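Local coordinates for protein (S)-ureidoglycine aminohydrolase (Escherichia coli, PDB 1RC6) that catalyses the manganese-dependent hydrolysis of (S)-2-ureidoglycine to (S)-ureidoglycolate and ammonia in the breakdown of allantoin, at residues Q210-W219 against M230-V241; L55-L63 against V199-L207. All blocks are in the same frame, centred on the assembly; numbering follows the deposited sequence.

Contact 1: residues Q210-W219 against M230-V241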
# COMPACT_ATOMS: atom_id res chain seq x y z
N GLN A 210 4.20 -7.09 14.87
CA GLN A 210 5.58 -7.39 14.61
C GLN A 210 5.65 -8.84 14.21
O GLN A 210 4.95 -9.68 14.77
CB GLN A 210 6.40 -7.15 15.88
CG GLN A 210 7.78 -7.75 15.86
CD GLN A 210 8.52 -7.50 17.16
OE1 GLN A 210 8.00 -7.78 18.24
NE2 GLN A 210 9.74 -6.98 17.06
N GLY A 211 6.49 -9.15 13.23
CA GLY A 211 6.60 -10.53 12.81
C GLY A 211 7.95 -10.77 12.19
O GLY A 211 8.84 -9.95 12.30
N VAL A 212 8.09 -11.91 11.53
CA VAL A 212 9.34 -12.25 10.88
C VAL A 212 9.04 -12.74 9.47
O VAL A 212 8.17 -13.59 9.25
CB VAL A 212 10.11 -13.33 11.65
CG1 VAL A 212 11.39 -13.68 10.92
CG2 VAL A 212 10.43 -12.82 13.05
N TYR A 213 9.75 -12.17 8.51
CA TYR A 213 9.57 -12.51 7.11
C TYR A 213 10.75 -13.31 6.61
O TYR A 213 11.84 -13.24 7.17
CB TYR A 213 9.44 -11.24 6.26
CG TYR A 213 8.10 -11.07 5.60
CD1 TYR A 213 6.93 -10.94 6.36
CD2 TYR A 213 8.00 -11.02 4.21
CE1 TYR A 213 5.69 -10.77 5.75
CE2 TYR A 213 6.76 -10.85 3.59
CZ TYR A 213 5.62 -10.72 4.36
OH TYR A 213 4.40 -10.56 3.74
N ASN A 214 10.52 -14.07 5.55
CA ASN A 214 11.56 -14.87 4.94
C ASN A 214 11.55 -14.55 3.46
O ASN A 214 10.86 -15.21 2.68
CB ASN A 214 11.29 -16.36 5.14
CG ASN A 214 12.33 -17.24 4.46
OD1 ASN A 214 13.48 -17.30 4.89
ND2 ASN A 214 11.92 -17.91 3.39
N LEU A 215 12.32 -13.53 3.09
CA LEU A 215 12.40 -13.11 1.70
C LEU A 215 13.29 -14.03 0.87
O LEU A 215 12.85 -15.10 0.44
CB LEU A 215 12.91 -11.66 1.62
CG LEU A 215 12.08 -10.58 2.34
CD1 LEU A 215 10.64 -10.63 1.85
CD2 LEU A 215 12.14 -10.79 3.84
N ASP A 216 14.53 -13.63 0.64
CA ASP A 216 15.45 -14.45 -0.13
C ASP A 216 16.16 -15.44 0.78
O ASP A 216 17.38 -15.39 0.97
CB ASP A 216 16.46 -13.58 -0.88
CG ASP A 216 15.87 -12.94 -2.13
OD1 ASP A 216 16.54 -12.09 -2.75
OD2 ASP A 216 14.73 -13.31 -2.50
N ASN A 217 15.37 -16.35 1.35
CA ASN A 217 15.84 -17.39 2.24
C ASN A 217 16.44 -16.88 3.53
O ASN A 217 17.02 -17.65 4.29
CB ASN A 217 16.87 -18.26 1.53
CG ASN A 217 16.27 -19.05 0.41
OD1 ASN A 217 16.95 -19.85 -0.24
ND2 ASN A 217 14.98 -18.84 0.16
N ASN A 218 16.30 -15.59 3.80
CA ASN A 218 16.85 -15.04 5.03
C ASN A 218 15.77 -14.42 5.88
O ASN A 218 14.91 -13.69 5.39
CB ASN A 218 17.94 -14.01 4.72
CG ASN A 218 19.22 -14.65 4.20
OD1 ASN A 218 19.91 -15.37 4.93
ND2 ASN A 218 19.53 -14.42 2.92
N TRP A 219 15.80 -14.73 7.17
CA TRP A 219 14.81 -14.20 8.08
C TRP A 219 15.12 -12.76 8.42
O TRP A 219 16.27 -12.41 8.71
CB TRP A 219 14.75 -15.04 9.34
CG TRP A 219 14.41 -16.45 9.06
CD1 TRP A 219 15.28 -17.46 8.76
CD2 TRP A 219 13.10 -17.02 8.99
NE1 TRP A 219 14.58 -18.62 8.51
CE2 TRP A 219 13.24 -18.37 8.64
CE3 TRP A 219 11.81 -16.50 9.18
CZ2 TRP A 219 12.15 -19.23 8.48
CZ3 TRP A 219 10.72 -17.35 9.02
CH2 TRP A 219 10.90 -18.70 8.68
N MET A 230 8.26 -7.14 -2.89
CA MET A 230 8.46 -8.52 -3.31
C MET A 230 8.37 -8.54 -4.83
O MET A 230 7.28 -8.42 -5.40
CB MET A 230 7.37 -9.39 -2.70
CG MET A 230 7.23 -9.30 -1.17
SD MET A 230 5.65 -10.01 -0.58
CE MET A 230 5.45 -9.21 1.00
N GLY A 231 9.51 -8.69 -5.49
CA GLY A 231 9.53 -8.70 -6.94
C GLY A 231 8.90 -9.90 -7.63
O GLY A 231 8.48 -10.86 -6.99
N ALA A 232 8.84 -9.83 -8.96
CA ALA A 232 8.26 -10.91 -9.75
C ALA A 232 9.16 -12.15 -9.71
O ALA A 232 10.38 -12.07 -9.92
CB ALA A 232 8.07 -10.44 -11.19
N TYR A 233 8.54 -13.29 -9.43
CA TYR A 233 9.24 -14.56 -9.34
C TYR A 233 10.07 -14.62 -8.06
O TYR A 233 11.28 -14.80 -8.11
CB TYR A 233 10.14 -14.77 -10.55
CG TYR A 233 9.42 -14.82 -11.87
CD1 TYR A 233 8.75 -15.97 -12.30
CD2 TYR A 233 9.44 -13.72 -12.73
CE1 TYR A 233 8.12 -16.02 -13.54
CE2 TYR A 233 8.81 -13.75 -13.97
CZ TYR A 233 8.16 -14.90 -14.38
OH TYR A 233 7.55 -14.91 -15.62
N SER A 234 9.42 -14.45 -6.92
CA SER A 234 10.10 -14.49 -5.63
C SER A 234 9.27 -15.30 -4.64
O SER A 234 8.05 -15.43 -4.82
CB SER A 234 10.33 -13.07 -5.10
OG SER A 234 9.10 -12.38 -4.88
N LEU A 235 9.91 -15.85 -3.61
CA LEU A 235 9.18 -16.63 -2.60
C LEU A 235 9.13 -15.90 -1.26
O LEU A 235 10.17 -15.57 -0.69
CB LEU A 235 9.82 -18.00 -2.39
CG LEU A 235 9.41 -18.72 -1.09
CD1 LEU A 235 7.89 -18.78 -0.94
CD2 LEU A 235 10.00 -20.11 -1.08
N GLN A 236 7.92 -15.68 -0.77
CA GLN A 236 7.71 -14.98 0.49
C GLN A 236 7.26 -15.92 1.61
O GLN A 236 6.88 -17.06 1.37
CB GLN A 236 6.66 -13.89 0.30
CG GLN A 236 6.72 -13.19 -1.06
CD GLN A 236 8.01 -12.40 -1.28
OE1 GLN A 236 8.28 -11.94 -2.39
NE2 GLN A 236 8.80 -12.24 -0.22
N ALA A 237 7.31 -15.42 2.83
CA ALA A 237 6.91 -16.18 4.00
C ALA A 237 7.07 -15.31 5.25
O ALA A 237 8.04 -14.57 5.37
CB ALA A 237 7.75 -17.43 4.12
N GLY A 238 6.12 -15.40 6.17
CA GLY A 238 6.21 -14.60 7.38
C GLY A 238 5.24 -15.11 8.42
O GLY A 238 4.37 -15.93 8.12
N TYR A 239 5.39 -14.65 9.66
CA TYR A 239 4.49 -15.10 10.71
C TYR A 239 4.40 -14.08 11.84
O TYR A 239 5.35 -13.34 12.11
CB TYR A 239 4.97 -16.46 11.26
CG TYR A 239 6.23 -16.39 12.10
CD1 TYR A 239 6.17 -16.02 13.44
CD2 TYR A 239 7.48 -16.68 11.55
CE1 TYR A 239 7.32 -15.93 14.22
CE2 TYR A 239 8.64 -16.60 12.32
CZ TYR A 239 8.55 -16.22 13.66
OH TYR A 239 9.69 -16.13 14.44
N GLY A 240 3.24 -14.03 12.49
CA GLY A 240 3.04 -13.10 13.59
C GLY A 240 3.96 -13.41 14.75
O GLY A 240 4.56 -14.48 14.79
N VAL A 241 4.08 -12.49 15.70
CA VAL A 241 4.97 -12.73 16.82
C VAL A 241 4.92 -11.60 17.84
O VAL A 241 3.89 -10.95 18.02
CB VAL A 241 6.41 -12.91 16.31
CG1 VAL A 241 7.02 -11.55 15.96
CG2 VAL A 241 7.24 -13.63 17.34
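Val-212 and Tyr-239 meet through both backbone and side chain in the middle of an antiparallel strand pair of the C-terminal cupin domain. Val-212 N donates to Tyr-239 O at 3.1 Å (N-H...O 154°), and Tyr-239 N returns a bond to Val-212 O, an atom less surely placed. This makes them a hydrogen-bonded pair, with both side chains on one face of the sheet, lying side by side. Val-212 CB approaches Tyr-239 CE2 at 3.6 Å, and its CG2 is 3.7 Å from the phenol OH. Tyr-239 reaches there because its CG stands between the backbone N and the carbonyl carbon (chi1 72°). From beyond the turn after Leu-215, Trp-219 crosses the tyrosine at about a right angle and sets CZ3 at its ring edge, 4.0 Å from CE2.

The other face belongs to Tyr-213. Ala-237 O sits over one face of this ring, 3.5 Å from CG and offset toward the rim, while Met-230 brings CE to the ring edge beside CE2. The ring takes the place a side chain at Gly-238 would need. Tyr-213 also lies next to Tyr-249, which probably binds the substrate. On the same face Gln-236, which by similarity binds manganese and the substrate, stands beside the probable metal ligand His-198. Its chain bends at chi2 (-65°), as modelled bringing the amide beside Leu-215, whose CD1 lies in the plane of the Tyr-213 ring, at its edge.

Contact 2: residues L55-L63 against V199-L207; sequences LGASFVDYL and VQEHGAYIL
Glu-201, just ahead of strand 202-208, reaches Ser-58 in the loop leading into strand 60-67, where the two cupin domains of a bicupin pack together. The strands belong to different sheets, and even the nearest CA atoms, Ala-57 and Glu-201, are 6.8 Å apart, so side chains bridge the gap. Glu-201 CB lies 4.1 Å from Phe-59 CE1. With CG anti to the carbonyl carbon (chi1 -47°) and a bend at chi2, the chain then slides past the phenylalanine in the opposite sense. At the tip, OE2 accepts from Ser-58 N at 3.1 Å (N-H...O 157°) and from Ser-58 OG at 2.8 Å. Both donors come in on the syn side, but from opposite faces of the carboxylate plane. OE2 also lies at the Phe-59 ring edge, near CE1, with the two planes 62° apart. OE1 comes 3.1 Å from Gly-56 O, two acceptors with no bond between them.

Ala-57 CB covers one face of that ring, which also stacks with Tyr-132. Phe-59 CZ lies 4.2 Å from Gly-203 CA, oblique to the ring. Farther along, Leu-63 packs CD1 against Tyr-205 CE1, the side chains crossing at about a right angle. Replacing Glu-201 by an alanine would probably leave Ser-58 N and OG without their shared acceptor and open a gap beside Phe-59. Because Arg-134 NH2 bonds Ser-58 OG, the hydroxyl bridges guanidinium and carboxylate, likely steadying a negative charge on Glu-201 despite Gly-56 O beside OE1.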
# COMPACT_ATOMS: atom_id res chain seq x y z
N LEU A 55 12.97 0.24 -9.28
CA LEU A 55 13.19 -0.81 -8.31
C LEU A 55 12.69 -2.10 -8.93
O LEU A 55 12.87 -3.18 -8.38
CB LEU A 55 12.40 -0.52 -7.03
CG LEU A 55 12.98 -1.02 -5.71
CD1 LEU A 55 11.86 -1.27 -4.70
CD2 LEU A 55 13.74 -2.30 -5.95
N GLY A 56 12.04 -1.98 -10.08
CA GLY A 56 11.52 -3.15 -10.76
C GLY A 56 10.00 -3.24 -10.75
O GLY A 56 9.40 -3.98 -11.53
N ALA A 57 9.37 -2.46 -9.88
CA ALA A 57 7.91 -2.46 -9.77
C ALA A 57 7.25 -1.85 -10.99
O ALA A 57 7.84 -1.04 -11.70
CB ALA A 57 7.49 -1.71 -8.53
N SER A 58 6.01 -2.27 -11.24
CA SER A 58 5.25 -1.76 -12.36
C SER A 58 4.19 -0.83 -11.79
O SER A 58 3.08 -0.72 -12.31
CB SER A 58 4.58 -2.91 -13.12
OG SER A 58 3.68 -3.61 -12.28
N PHE A 59 4.55 -0.17 -10.69
CA PHE A 59 3.68 0.77 -10.01
C PHE A 59 4.55 1.68 -9.17
O PHE A 59 5.76 1.48 -9.08
CB PHE A 59 2.70 0.04 -9.08
CG PHE A 59 3.37 -0.85 -8.05
CD1 PHE A 59 3.66 -2.18 -8.34
CD2 PHE A 59 3.70 -0.35 -6.79
CE1 PHE A 59 4.27 -3.01 -7.39
CE2 PHE A 59 4.31 -1.17 -5.84
CZ PHE A 59 4.59 -2.50 -6.14
N VAL A 60 3.94 2.70 -8.58
CA VAL A 60 4.67 3.60 -7.70
C VAL A 60 3.79 3.73 -6.50
O VAL A 60 2.60 4.00 -6.66
CB VAL A 60 4.85 5.00 -8.28
CG1 VAL A 60 5.67 5.83 -7.33
CG2 VAL A 60 5.51 4.94 -9.65
N ASP A 61 4.31 3.52 -5.30
CA ASP A 61 3.48 3.68 -4.12
C ASP A 61 4.15 4.62 -3.14
O ASP A 61 5.35 4.88 -3.25
CB ASP A 61 3.12 2.33 -3.49
CG ASP A 61 4.32 1.46 -3.23
OD1 ASP A 61 4.10 0.29 -2.84
OD2 ASP A 61 5.47 1.93 -3.40
N TYR A 62 3.36 5.18 -2.23
CA TYR A 62 3.89 6.16 -1.29
C TYR A 62 3.38 6.01 0.12
O TYR A 62 2.38 5.35 0.39
CB TYR A 62 3.51 7.59 -1.70
CG TYR A 62 3.50 7.92 -3.17
CD1 TYR A 62 2.69 7.22 -4.07
CD2 TYR A 62 4.28 8.96 -3.66
CE1 TYR A 62 2.68 7.54 -5.43
CE2 TYR A 62 4.27 9.29 -5.02
CZ TYR A 62 3.47 8.58 -5.89
OH TYR A 62 3.47 8.94 -7.22
N LEU A 63 4.08 6.68 1.02
CA LEU A 63 3.71 6.73 2.42
C LEU A 63 3.71 8.24 2.64
O LEU A 63 4.70 8.92 2.36
CB LEU A 63 4.76 6.05 3.28
CG LEU A 63 4.40 5.89 4.76
CD1 LEU A 63 5.43 4.96 5.40
CD2 LEU A 63 4.39 7.24 5.48
N VAL A 199 4.48 -14.65 -9.96
CA VAL A 199 5.00 -13.92 -11.11
C VAL A 199 4.68 -12.44 -10.87
O VAL A 199 5.37 -11.54 -11.36
CB VAL A 199 4.31 -14.37 -12.43
CG1 VAL A 199 4.62 -13.38 -13.56
CG2 VAL A 199 4.78 -15.76 -12.82
N GLN A 200 3.63 -12.20 -10.09
CA GLN A 200 3.21 -10.84 -9.77
C GLN A 200 3.97 -10.23 -8.60
O GLN A 200 4.24 -10.90 -7.60
CB GLN A 200 1.70 -10.78 -9.46
CG GLN A 200 0.91 -12.07 -9.71
CD GLN A 200 1.13 -13.12 -8.63
OE1 GLN A 200 0.95 -12.86 -7.43
NE2 GLN A 200 1.53 -14.32 -9.04
N GLU A 201 4.29 -8.95 -8.74
CA GLU A 201 5.00 -8.21 -7.70
C GLU A 201 4.06 -7.96 -6.53
O GLU A 201 2.86 -8.24 -6.60
CB GLU A 201 5.43 -6.85 -8.24
CG GLU A 201 6.10 -6.86 -9.59
CD GLU A 201 5.83 -5.58 -10.37
OE1 GLU A 201 6.57 -5.31 -11.33
OE2 GLU A 201 4.87 -4.86 -10.02
N HIS A 202 4.61 -7.43 -5.45
CA HIS A 202 3.82 -7.11 -4.28
C HIS A 202 4.49 -5.94 -3.59
O HIS A 202 5.71 -5.79 -3.64
CB HIS A 202 3.75 -8.30 -3.31
CG HIS A 202 2.87 -9.41 -3.79
ND1 HIS A 202 1.57 -9.21 -4.21
CD2 HIS A 202 3.10 -10.74 -3.92
CE1 HIS A 202 1.04 -10.37 -4.58
NE2 HIS A 202 1.95 -11.31 -4.41
N GLY A 203 3.69 -5.10 -2.96
CA GLY A 203 4.21 -3.97 -2.23
C GLY A 203 3.50 -4.04 -0.90
O GLY A 203 2.30 -3.86 -0.84
N ALA A 204 4.22 -4.32 0.18
CA ALA A 204 3.54 -4.41 1.46
C ALA A 204 4.06 -3.41 2.46
O ALA A 204 5.26 -3.15 2.55
CB ALA A 204 3.67 -5.81 2.01
N TYR A 205 3.12 -2.84 3.21
CA TYR A 205 3.43 -1.89 4.26
C TYR A 205 2.87 -2.53 5.52
O TYR A 205 1.68 -2.82 5.60
CB TYR A 205 2.74 -0.56 4.03
CG TYR A 205 2.98 0.44 5.13
CD1 TYR A 205 4.21 1.10 5.24
CD2 TYR A 205 2.00 0.72 6.08
CE1 TYR A 205 4.45 2.02 6.27
CE2 TYR A 205 2.22 1.64 7.11
CZ TYR A 205 3.45 2.29 7.19
OH TYR A 205 3.67 3.21 8.20
N ILE A 206 3.73 -2.75 6.51
CA ILE A 206 3.31 -3.36 7.76
C ILE A 206 2.49 -2.37 8.57
O ILE A 206 3.02 -1.38 9.07
CB ILE A 206 4.51 -3.77 8.58
CG1 ILE A 206 5.45 -4.62 7.72
CG2 ILE A 206 4.05 -4.53 9.82
CD1 ILE A 206 4.81 -5.87 7.19
N LEU A 207 1.20 -2.67 8.68
CA LEU A 207 0.26 -1.81 9.40
C LEU A 207 0.36 -1.85 10.91
O LEU A 207 0.18 -0.83 11.58
CB LEU A 207 -1.16 -2.16 8.99
CG LEU A 207 -1.54 -1.73 7.58
CD1 LEU A 207 -2.92 -2.24 7.25
CD2 LEU A 207 -1.47 -0.22 7.49

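From the N terminus, 55-63 comes first and waits 135 residues for 199-207; contact 2 therefore closes a long loop that holds most of the N-terminal cupin domain and joins its six-stranded sheet to the seven-stranded one. Contact 1 opens only afterwards, and the two stand in series, neither nested nor crossed. Contact 1 closes a loop of just ten residues, pairing the inner strands of the four-stranded sheet. Their centres are 14 Å apart, yet they touch: Met-230 O probably accepts a hydrogen bond from His-202 N (2.8 Å), and Tyr-233 packs on Val-199. Together they supply Gln-236 and His-202, both manganese ligands by similarity, from two different sheets.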